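Local coordinates for protein putative exotoxin (superantigen) (Streptococcus pyogenes, PDB 1TY0) that probably acts as a secreted toxin of the streptococcal superantigen family, binding T-cell receptors and zinc, and can pair into dimers, at residues 122-126 with 127-131; 181-184 with 185-189. One frame throughout, in Å; residues are numbered along the deposited sequence.

Contact 1: 122-126 with 127-131; sequences IKIDK and PIFTI
Ile-124 reaches across a turn to Phe-129 in the beta-grasp domain, where the loop after strand 113-119 doubles back into the short strand 128-130. The delta methyl of Ile-124 sits over one face of the aromatic ring, with CD1 4.0 Å from the centroid of the Phe-129 ring and 14° off its normal, a CH-pi contact. The other branch does separate work: CG2 of Ile-124 lies 3.8 Å from CB of Phe-129, at the root of the ring, and the two side chains meet at about a right angle. With CG held between the backbone N and carbonyl carbon of Phe-129 (chi1 62°), the ring is turned back toward Ile-124.

Lys-126 adds its aliphatic part to the same first shell, CG lying 3.8 Å from CB of Phe-129. Its chain then bends at chi3 (72°) and chi4, carrying the ammonium group off to a salt bridge with Glu-133 on helix 131-146. No hydrogen bond joins 122-126 to 127-131, so what passes between them is side-chain packing; backbone bonds to Glu-100 and Met-198 also tie the turn.

Farther out, Phe-129 pairs through its backbone with Ile-196 of strand 195-197, while Ile-124 also packs on Phe-134. Thr-130 N-caps helix 131-146, its OG1 bonded to the backbone N of Glu-133. Back at the turn, CD of Lys-126 passes 3.1 Å from the carbonyl O of Ile-128.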
ATOM      1  N   ILE A 122       6.966  13.371 -11.763  1.00 18.62           N
ATOM      2  CA  ILE A 122       7.369  12.347 -10.810  1.00 18.20           C
ATOM      3  C   ILE A 122       8.838  12.578 -10.486  1.00 18.32           C
ATOM      4  O   ILE A 122       9.534  13.311 -11.191  1.00 18.86           O
ATOM      5  CB  ILE A 122       7.216  10.917 -11.385  1.00 17.97           C
ATOM      6  CG1 ILE A 122       8.134  10.733 -12.597  1.00 17.41           C
ATOM      7  CG2 ILE A 122       5.761  10.660 -11.754  1.00 16.45           C
ATOM      8  CD1 ILE A 122       8.211   9.302 -13.092  1.00 21.10           C
ATOM      9  N   LYS A 123       9.315  11.961  -9.415  1.00 18.77           N
ATOM     10  CA  LYS A 123      10.709  12.119  -9.049  1.00 20.08           C
ATOM     11  C   LYS A 123      11.341  10.772  -8.728  1.00 18.78           C
ATOM     12  O   LYS A 123      10.739   9.927  -8.063  1.00 18.05           O
ATOM     13  CB  LYS A 123      10.844  13.068  -7.854  1.00 21.88           C
ATOM     14  CG  LYS A 123      12.284  13.466  -7.547  1.00 27.09           C
ATOM     15  CD  LYS A 123      12.362  14.638  -6.578  1.00 30.43           C
ATOM     16  CE  LYS A 123      13.795  15.136  -6.434  1.00 31.97           C
ATOM     17  NZ  LYS A 123      13.880  16.370  -5.605  1.00 36.06           N
ATOM     18  N   ILE A 124      12.552  10.578  -9.234  1.00 18.32           N
ATOM     19  CA  ILE A 124      13.317   9.357  -9.007  1.00 19.37           C
ATOM     20  C   ILE A 124      14.700   9.807  -8.551  1.00 22.12           C
ATOM     21  O   ILE A 124      15.397  10.503  -9.285  1.00 21.50           O
ATOM     22  CB  ILE A 124      13.428   8.528 -10.302  1.00 16.85           C
ATOM     23  CG1 ILE A 124      12.036   8.027 -10.703  1.00 16.53           C
ATOM     24  CG2 ILE A 124      14.386   7.357 -10.104  1.00 18.69           C
ATOM     25  CD1 ILE A 124      12.016   7.196 -11.969  1.00 17.36           C
ATOM     26  N   ASP A 125      15.079   9.410  -7.339  1.00 23.96           N
ATOM     27  CA  ASP A 125      16.363   9.799  -6.754  1.00 27.67           C
ATOM     28  C   ASP A 125      17.539   8.854  -6.995  1.00 27.24           C
ATOM     29  O   ASP A 125      18.686   9.204  -6.708  1.00 27.31           O
ATOM     30  CB  ASP A 125      16.188  10.017  -5.250  1.00 31.97           C
ATOM     31  CG  ASP A 125      15.375  11.261  -4.933  1.00 36.02           C
ATOM     32  OD1 ASP A 125      15.120  12.064  -5.856  1.00 38.97           O
ATOM     33  OD2 ASP A 125      14.996  11.441  -3.756  1.00 40.34           O
ATOM     34  N   LYS A 126      17.272   7.660  -7.510  1.00 23.48           N
ATOM     35  CA  LYS A 126      18.357   6.722  -7.769  1.00 22.31           C
ATOM     36  C   LYS A 126      18.885   6.876  -9.196  1.00 21.41           C
ATOM     37  O   LYS A 126      18.125   7.162 -10.122  1.00 23.89           O
ATOM     38  CB  LYS A 126      17.895   5.278  -7.499  1.00 22.02           C
ATOM     39  CG  LYS A 126      16.555   4.906  -8.105  1.00 21.26           C
ATOM     40  CD  LYS A 126      16.183   3.445  -7.816  1.00 17.54           C
ATOM     41  CE  LYS A 126      15.791   3.220  -6.359  1.00 15.89           C
ATOM     42  NZ  LYS A 126      14.560   3.973  -5.967  1.00 12.91           N
ATOM     43  N   PRO A 127      20.207   6.708  -9.386  1.00 19.33           N
ATOM     44  CA  PRO A 127      20.863   6.827 -10.694  1.00 18.98           C
ATOM     45  C   PRO A 127      20.534   5.688 -11.655  1.00 18.01           C
ATOM     46  O   PRO A 127      20.670   5.829 -12.872  1.00 18.61           O
ATOM     47  CB  PRO A 127      22.345   6.881 -10.326  1.00 21.34           C
ATOM     48  CG  PRO A 127      22.410   6.003  -9.116  1.00 18.54           C
ATOM     49  CD  PRO A 127      21.204   6.465  -8.326  1.00 20.72           C
ATOM     50  N   ILE A 128      20.106   4.562 -11.094  1.00 15.89           N
ATOM     51  CA  ILE A 128      19.726   3.384 -11.866  1.00 14.57           C
ATOM     52  C   ILE A 128      18.367   3.002 -11.294  1.00 13.35           C
ATOM     53  O   ILE A 128      18.245   2.794 -10.089  1.00 12.06           O
ATOM     54  CB  ILE A 128      20.720   2.229 -11.635  1.00 16.16           C
ATOM     55  CG1 ILE A 128      22.125   2.664 -12.049  1.00 16.23           C
ATOM     56  CG2 ILE A 128      20.307   1.011 -12.437  1.00 15.98           C
ATOM     57  CD1 ILE A 128      23.193   1.656 -11.701  1.00 18.17           C
ATOM     58  N   PHE A 129      17.348   2.922 -12.140  1.00 12.72           N
ATOM     59  CA  PHE A 129      16.007   2.601 -11.654  1.00 12.32           C
ATOM     60  C   PHE A 129      15.257   1.613 -12.535  1.00 12.68           C
ATOM     61  O   PHE A 129      15.581   1.434 -13.715  1.00 13.23           O
ATOM     62  CB  PHE A 129      15.193   3.897 -11.511  1.00 11.55           C
ATOM     63  CG  PHE A 129      14.980   4.631 -12.809  1.00 13.56           C
ATOM     64  CD1 PHE A 129      13.920   4.303 -13.641  1.00 12.14           C
ATOM     65  CD2 PHE A 129      15.860   5.637 -13.209  1.00 14.99           C
ATOM     66  CE1 PHE A 129      13.727   4.961 -14.862  1.00 16.02           C
ATOM     67  CE2 PHE A 129      15.681   6.299 -14.424  1.00 16.61           C
ATOM     68  CZ  PHE A 129      14.612   5.960 -15.253  1.00 15.93           C
ATOM     69  N   THR A 130      14.249   0.966 -11.961  1.00 11.11           N
ATOM     70  CA  THR A 130      13.460   0.002 -12.721  1.00 10.69           C
ATOM     71  C   THR A 130      12.309   0.703 -13.427  1.00  9.57           C
ATOM     72  O   THR A 130      11.828   1.750 -12.982  1.00 10.12           O
ATOM     73  CB  THR A 130      12.852  -1.094 -11.813  1.00 10.08           C
ATOM     74  OG1 THR A 130      11.946  -0.494 -10.872  1.00 10.07           O
ATOM     75  CG2 THR A 130      13.950  -1.834 -11.063  1.00 12.18           C
ATOM     76  N   ILE A 131      11.871   0.128 -14.538  1.00 10.53           N
ATOM     77  CA  ILE A 131      10.744   0.680 -15.258  1.00  8.63           C
ATOM     78  C   ILE A 131       9.541   0.541 -14.330  1.00  8.59           C
ATOM     79  O   ILE A 131       8.614   1.335 -14.392  1.00  9.30           O
ATOM     80  CB  ILE A 131      10.510  -0.076 -16.585  1.00 11.26           C
ATOM     81  CG1 ILE A 131      11.697   0.193 -17.518  1.00 13.62           C
ATOM     82  CG2 ILE A 131       9.192   0.372 -17.233  1.00 11.07           C
ATOM     83  CD1 ILE A 131      11.626  -0.511 -18.856  1.00 18.93           C
TER

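Contact 2: 181-184 with 185-189; sequences STRS and DIFKK
Thr-182 and Asp-185 form a capping box at the start of helix 183-187, in the beta-grasp domain. Its two bonds run in opposite directions: Asp-185 N donates to OG1 of Thr-182 at 3.1 Å, and Thr-182 N donates to OD2 of Asp-185 over 3.1 Å. The second is nearly straight at N-H (172°) but meets the anti side of the carboxylate, 34° out of its plane. Thr-182 OG1 lies between its own N and carbonyl carbon (chi1 62°), which brings it to the N-H of Asp-185.

Backbone bonds continue the helix, from Ile-186 N to Thr-182 O and from Phe-187 N to Arg-183 O; the one from Lys-188 N to Ser-184 O is weak.

Apolar contacts come from Ser-181 and Arg-183. CB of Ser-181 touches CG1 of Ile-186 at 3.7 Å. Arg-183 and Phe-187 run side by side, with CB of Arg-183 4.2 Å from the ring centroid of Phe-187, an off-centre CH-pi contact. The extended arginine continues to the carbonyl O atoms of Tyr-16 and Ala-17 and, through NH1, to Glu-19 O of the second subunit.

OG of Ser-184 hydrogen-bonds with OH of Tyr-88 and, at 2.7 Å, with a water that donates to OD1 of Asp-185 (2.9 Å).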
ATOM      1  N   SER A 181      -8.270  -9.586 -13.521  1.00 17.08           N
ATOM      2  CA  SER A 181      -6.873  -9.450 -13.113  1.00 17.06           C
ATOM      3  C   SER A 181      -6.617  -9.074 -11.653  1.00 15.81           C
ATOM      4  O   SER A 181      -7.189  -8.109 -11.142  1.00 16.72           O
ATOM      5  CB  SER A 181      -6.167  -8.423 -14.004  1.00 14.60           C
ATOM      6  OG  SER A 181      -6.201  -8.805 -15.365  1.00 14.26           O
ATOM      7  N   THR A 182      -5.740  -9.840 -11.006  1.00 16.05           N
ATOM      8  CA  THR A 182      -5.333  -9.599  -9.619  1.00 15.49           C
ATOM      9  C   THR A 182      -4.055  -8.768  -9.686  1.00 14.55           C
ATOM     10  O   THR A 182      -3.500  -8.582 -10.766  1.00 12.80           O
ATOM     11  CB  THR A 182      -4.974 -10.908  -8.885  1.00 14.17           C
ATOM     12  OG1 THR A 182      -3.852 -11.527  -9.531  1.00 14.74           O
ATOM     13  CG2 THR A 182      -6.148 -11.867  -8.886  1.00 16.73           C
ATOM     14  N   ARG A 183      -3.573  -8.281  -8.546  1.00 12.93           N
ATOM     15  CA  ARG A 183      -2.341  -7.503  -8.555  1.00 13.02           C
ATOM     16  C   ARG A 183      -1.197  -8.373  -9.059  1.00 11.50           C
ATOM     17  O   ARG A 183      -0.337  -7.906  -9.800  1.00 12.42           O
ATOM     18  CB  ARG A 183      -2.026  -6.955  -7.161  1.00 14.54           C
ATOM     19  CG  ARG A 183      -2.663  -5.602  -6.909  1.00 16.76           C
ATOM     20  CD  ARG A 183      -2.446  -5.116  -5.482  1.00 16.87           C
ATOM     21  NE  ARG A 183      -3.011  -3.782  -5.310  1.00 19.07           N
ATOM     22  CZ  ARG A 183      -3.407  -3.274  -4.148  1.00 21.69           C
ATOM     23  NH1 ARG A 183      -3.305  -3.987  -3.032  1.00 19.87           N
ATOM     24  NH2 ARG A 183      -3.907  -2.046  -4.102  1.00 22.95           N
ATOM     25  N   SER A 184      -1.198  -9.643  -8.664  1.00 12.09           N
ATOM     26  CA  SER A 184      -0.164 -10.566  -9.111  1.00 12.72           C
ATOM     27  C   SER A 184      -0.164 -10.637 -10.636  1.00 12.05           C
ATOM     28  O   SER A 184       0.891 -10.559 -11.265  1.00 12.22           O
ATOM     29  CB  SER A 184      -0.405 -11.963  -8.544  1.00 13.39           C
ATOM     30  OG  SER A 184       0.589 -12.864  -8.997  1.00 15.79           O
ATOM     31  N   ASP A 185      -1.347 -10.790 -11.227  1.00 12.83           N
ATOM     32  CA  ASP A 185      -1.455 -10.871 -12.687  1.00 10.78           C
ATOM     33  C   ASP A 185      -0.904  -9.623 -13.366  1.00 11.97           C
ATOM     34  O   ASP A 185      -0.149  -9.720 -14.335  1.00 11.32           O
ATOM     35  CB  ASP A 185      -2.912 -11.035 -13.135  1.00 12.68           C
ATOM     36  CG  ASP A 185      -3.530 -12.341 -12.686  1.00 13.12           C
ATOM     37  OD1 ASP A 185      -2.809 -13.357 -12.604  1.00 14.39           O
ATOM     38  OD2 ASP A 185      -4.751 -12.349 -12.439  1.00 13.91           O
ATOM     39  N   ILE A 186      -1.289  -8.457 -12.851  1.00 10.37           N
ATOM     40  CA  ILE A 186      -0.879  -7.177 -13.426  1.00 11.53           C
ATOM     41  C   ILE A 186       0.585  -6.822 -13.202  1.00 10.71           C
ATOM     42  O   ILE A 186       1.221  -6.209 -14.062  1.00 12.19           O
ATOM     43  CB  ILE A 186      -1.772  -6.030 -12.884  1.00 11.83           C
ATOM     44  CG1 ILE A 186      -3.218  -6.242 -13.352  1.00 10.82           C
ATOM     45  CG2 ILE A 186      -1.271  -4.678 -13.383  1.00 13.34           C
ATOM     46  CD1 ILE A 186      -4.236  -5.387 -12.632  1.00 13.68           C
ATOM     47  N   PHE A 187       1.127  -7.213 -12.056  1.00 10.29           N
ATOM     48  CA  PHE A 187       2.515  -6.901 -11.736  1.00  9.78           C
ATOM     49  C   PHE A 187       3.532  -7.909 -12.278  1.00 11.05           C
ATOM     50  O   PHE A 187       4.726  -7.632 -12.287  1.00 10.11           O
ATOM     51  CB  PHE A 187       2.707  -6.790 -10.214  1.00  9.63           C
ATOM     52  CG  PHE A 187       1.877  -5.722  -9.553  1.00 10.17           C
ATOM     53  CD1 PHE A 187       1.276  -4.702 -10.290  1.00 10.68           C
ATOM     54  CD2 PHE A 187       1.727  -5.722  -8.165  1.00  8.78           C
ATOM     55  CE1 PHE A 187       0.537  -3.699  -9.653  1.00 11.45           C
ATOM     56  CE2 PHE A 187       0.994  -4.728  -7.519  1.00 11.73           C
ATOM     57  CZ  PHE A 187       0.397  -3.713  -8.264  1.00 11.70           C
ATOM     58  N   LYS A 188       3.071  -9.071 -12.730  1.00 11.17           N
ATOM     59  CA  LYS A 188       3.990 -10.086 -13.232  1.00 12.73           C
ATOM     60  C   LYS A 188       4.919  -9.569 -14.323  1.00 11.27           C
ATOM     61  O   LYS A 188       6.036 -10.057 -14.470  1.00 10.43           O
ATOM     62  CB  LYS A 188       3.217 -11.310 -13.737  1.00 16.13           C
ATOM     63  CG  LYS A 188       3.496 -12.573 -12.929  1.00 23.58           C
ATOM     64  CD  LYS A 188       2.576 -13.716 -13.327  1.00 27.72           C
ATOM     65  CE  LYS A 188       2.953 -15.007 -12.618  1.00 29.56           C
ATOM     66  NZ  LYS A 188       2.932 -14.878 -11.135  1.00 31.48           N
ATOM     67  N   LYS A 189       4.464  -8.579 -15.083  1.00 11.48           N
ATOM     68  CA  LYS A 189       5.296  -8.019 -16.144  1.00  9.55           C
ATOM     69  C   LYS A 189       6.620  -7.500 -15.590  1.00 10.31           C
ATOM     70  O   LYS A 189       7.643  -7.529 -16.279  1.00 10.85           O
ATOM     71  CB  LYS A 189       4.556  -6.884 -16.869  1.00  9.93           C
ATOM     72  CG  LYS A 189       4.045  -5.763 -15.957  1.00  8.73           C
ATOM     73  CD  LYS A 189       3.493  -4.594 -16.785  1.00 12.26           C
ATOM     74  CE  LYS A 189       2.883  -3.499 -15.919  1.00 11.85           C
ATOM     75  NZ  LYS A 189       1.531  -3.838 -15.402  1.00 11.82           N
TER
HETATM   76  O   HOH W   1      -0.678 -14.266 -10.938  1.00 26.31           O

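How the contacts relate
Contacts 1 and 2 lie in series along the chain, both in the beta-grasp domain, on opposite sides of the chain's centre. Their centres are 22 Å apart and their nearest atoms about 8 Å, so they do not touch. Helix 131-146 links them: 122-126 packs on it and 127-131 leads into it, while Lys-189 of 185-189 rests on Asp-135 and Arg-139 of the same helix. Contact 1 is nearer the zinc site, with the side chain of Phe-129 about 11 Å from that of the zinc ligand His-203; no zinc is bound to this chain in the model. Contact 2 lies away from that site and reaches the second subunit through Arg-183.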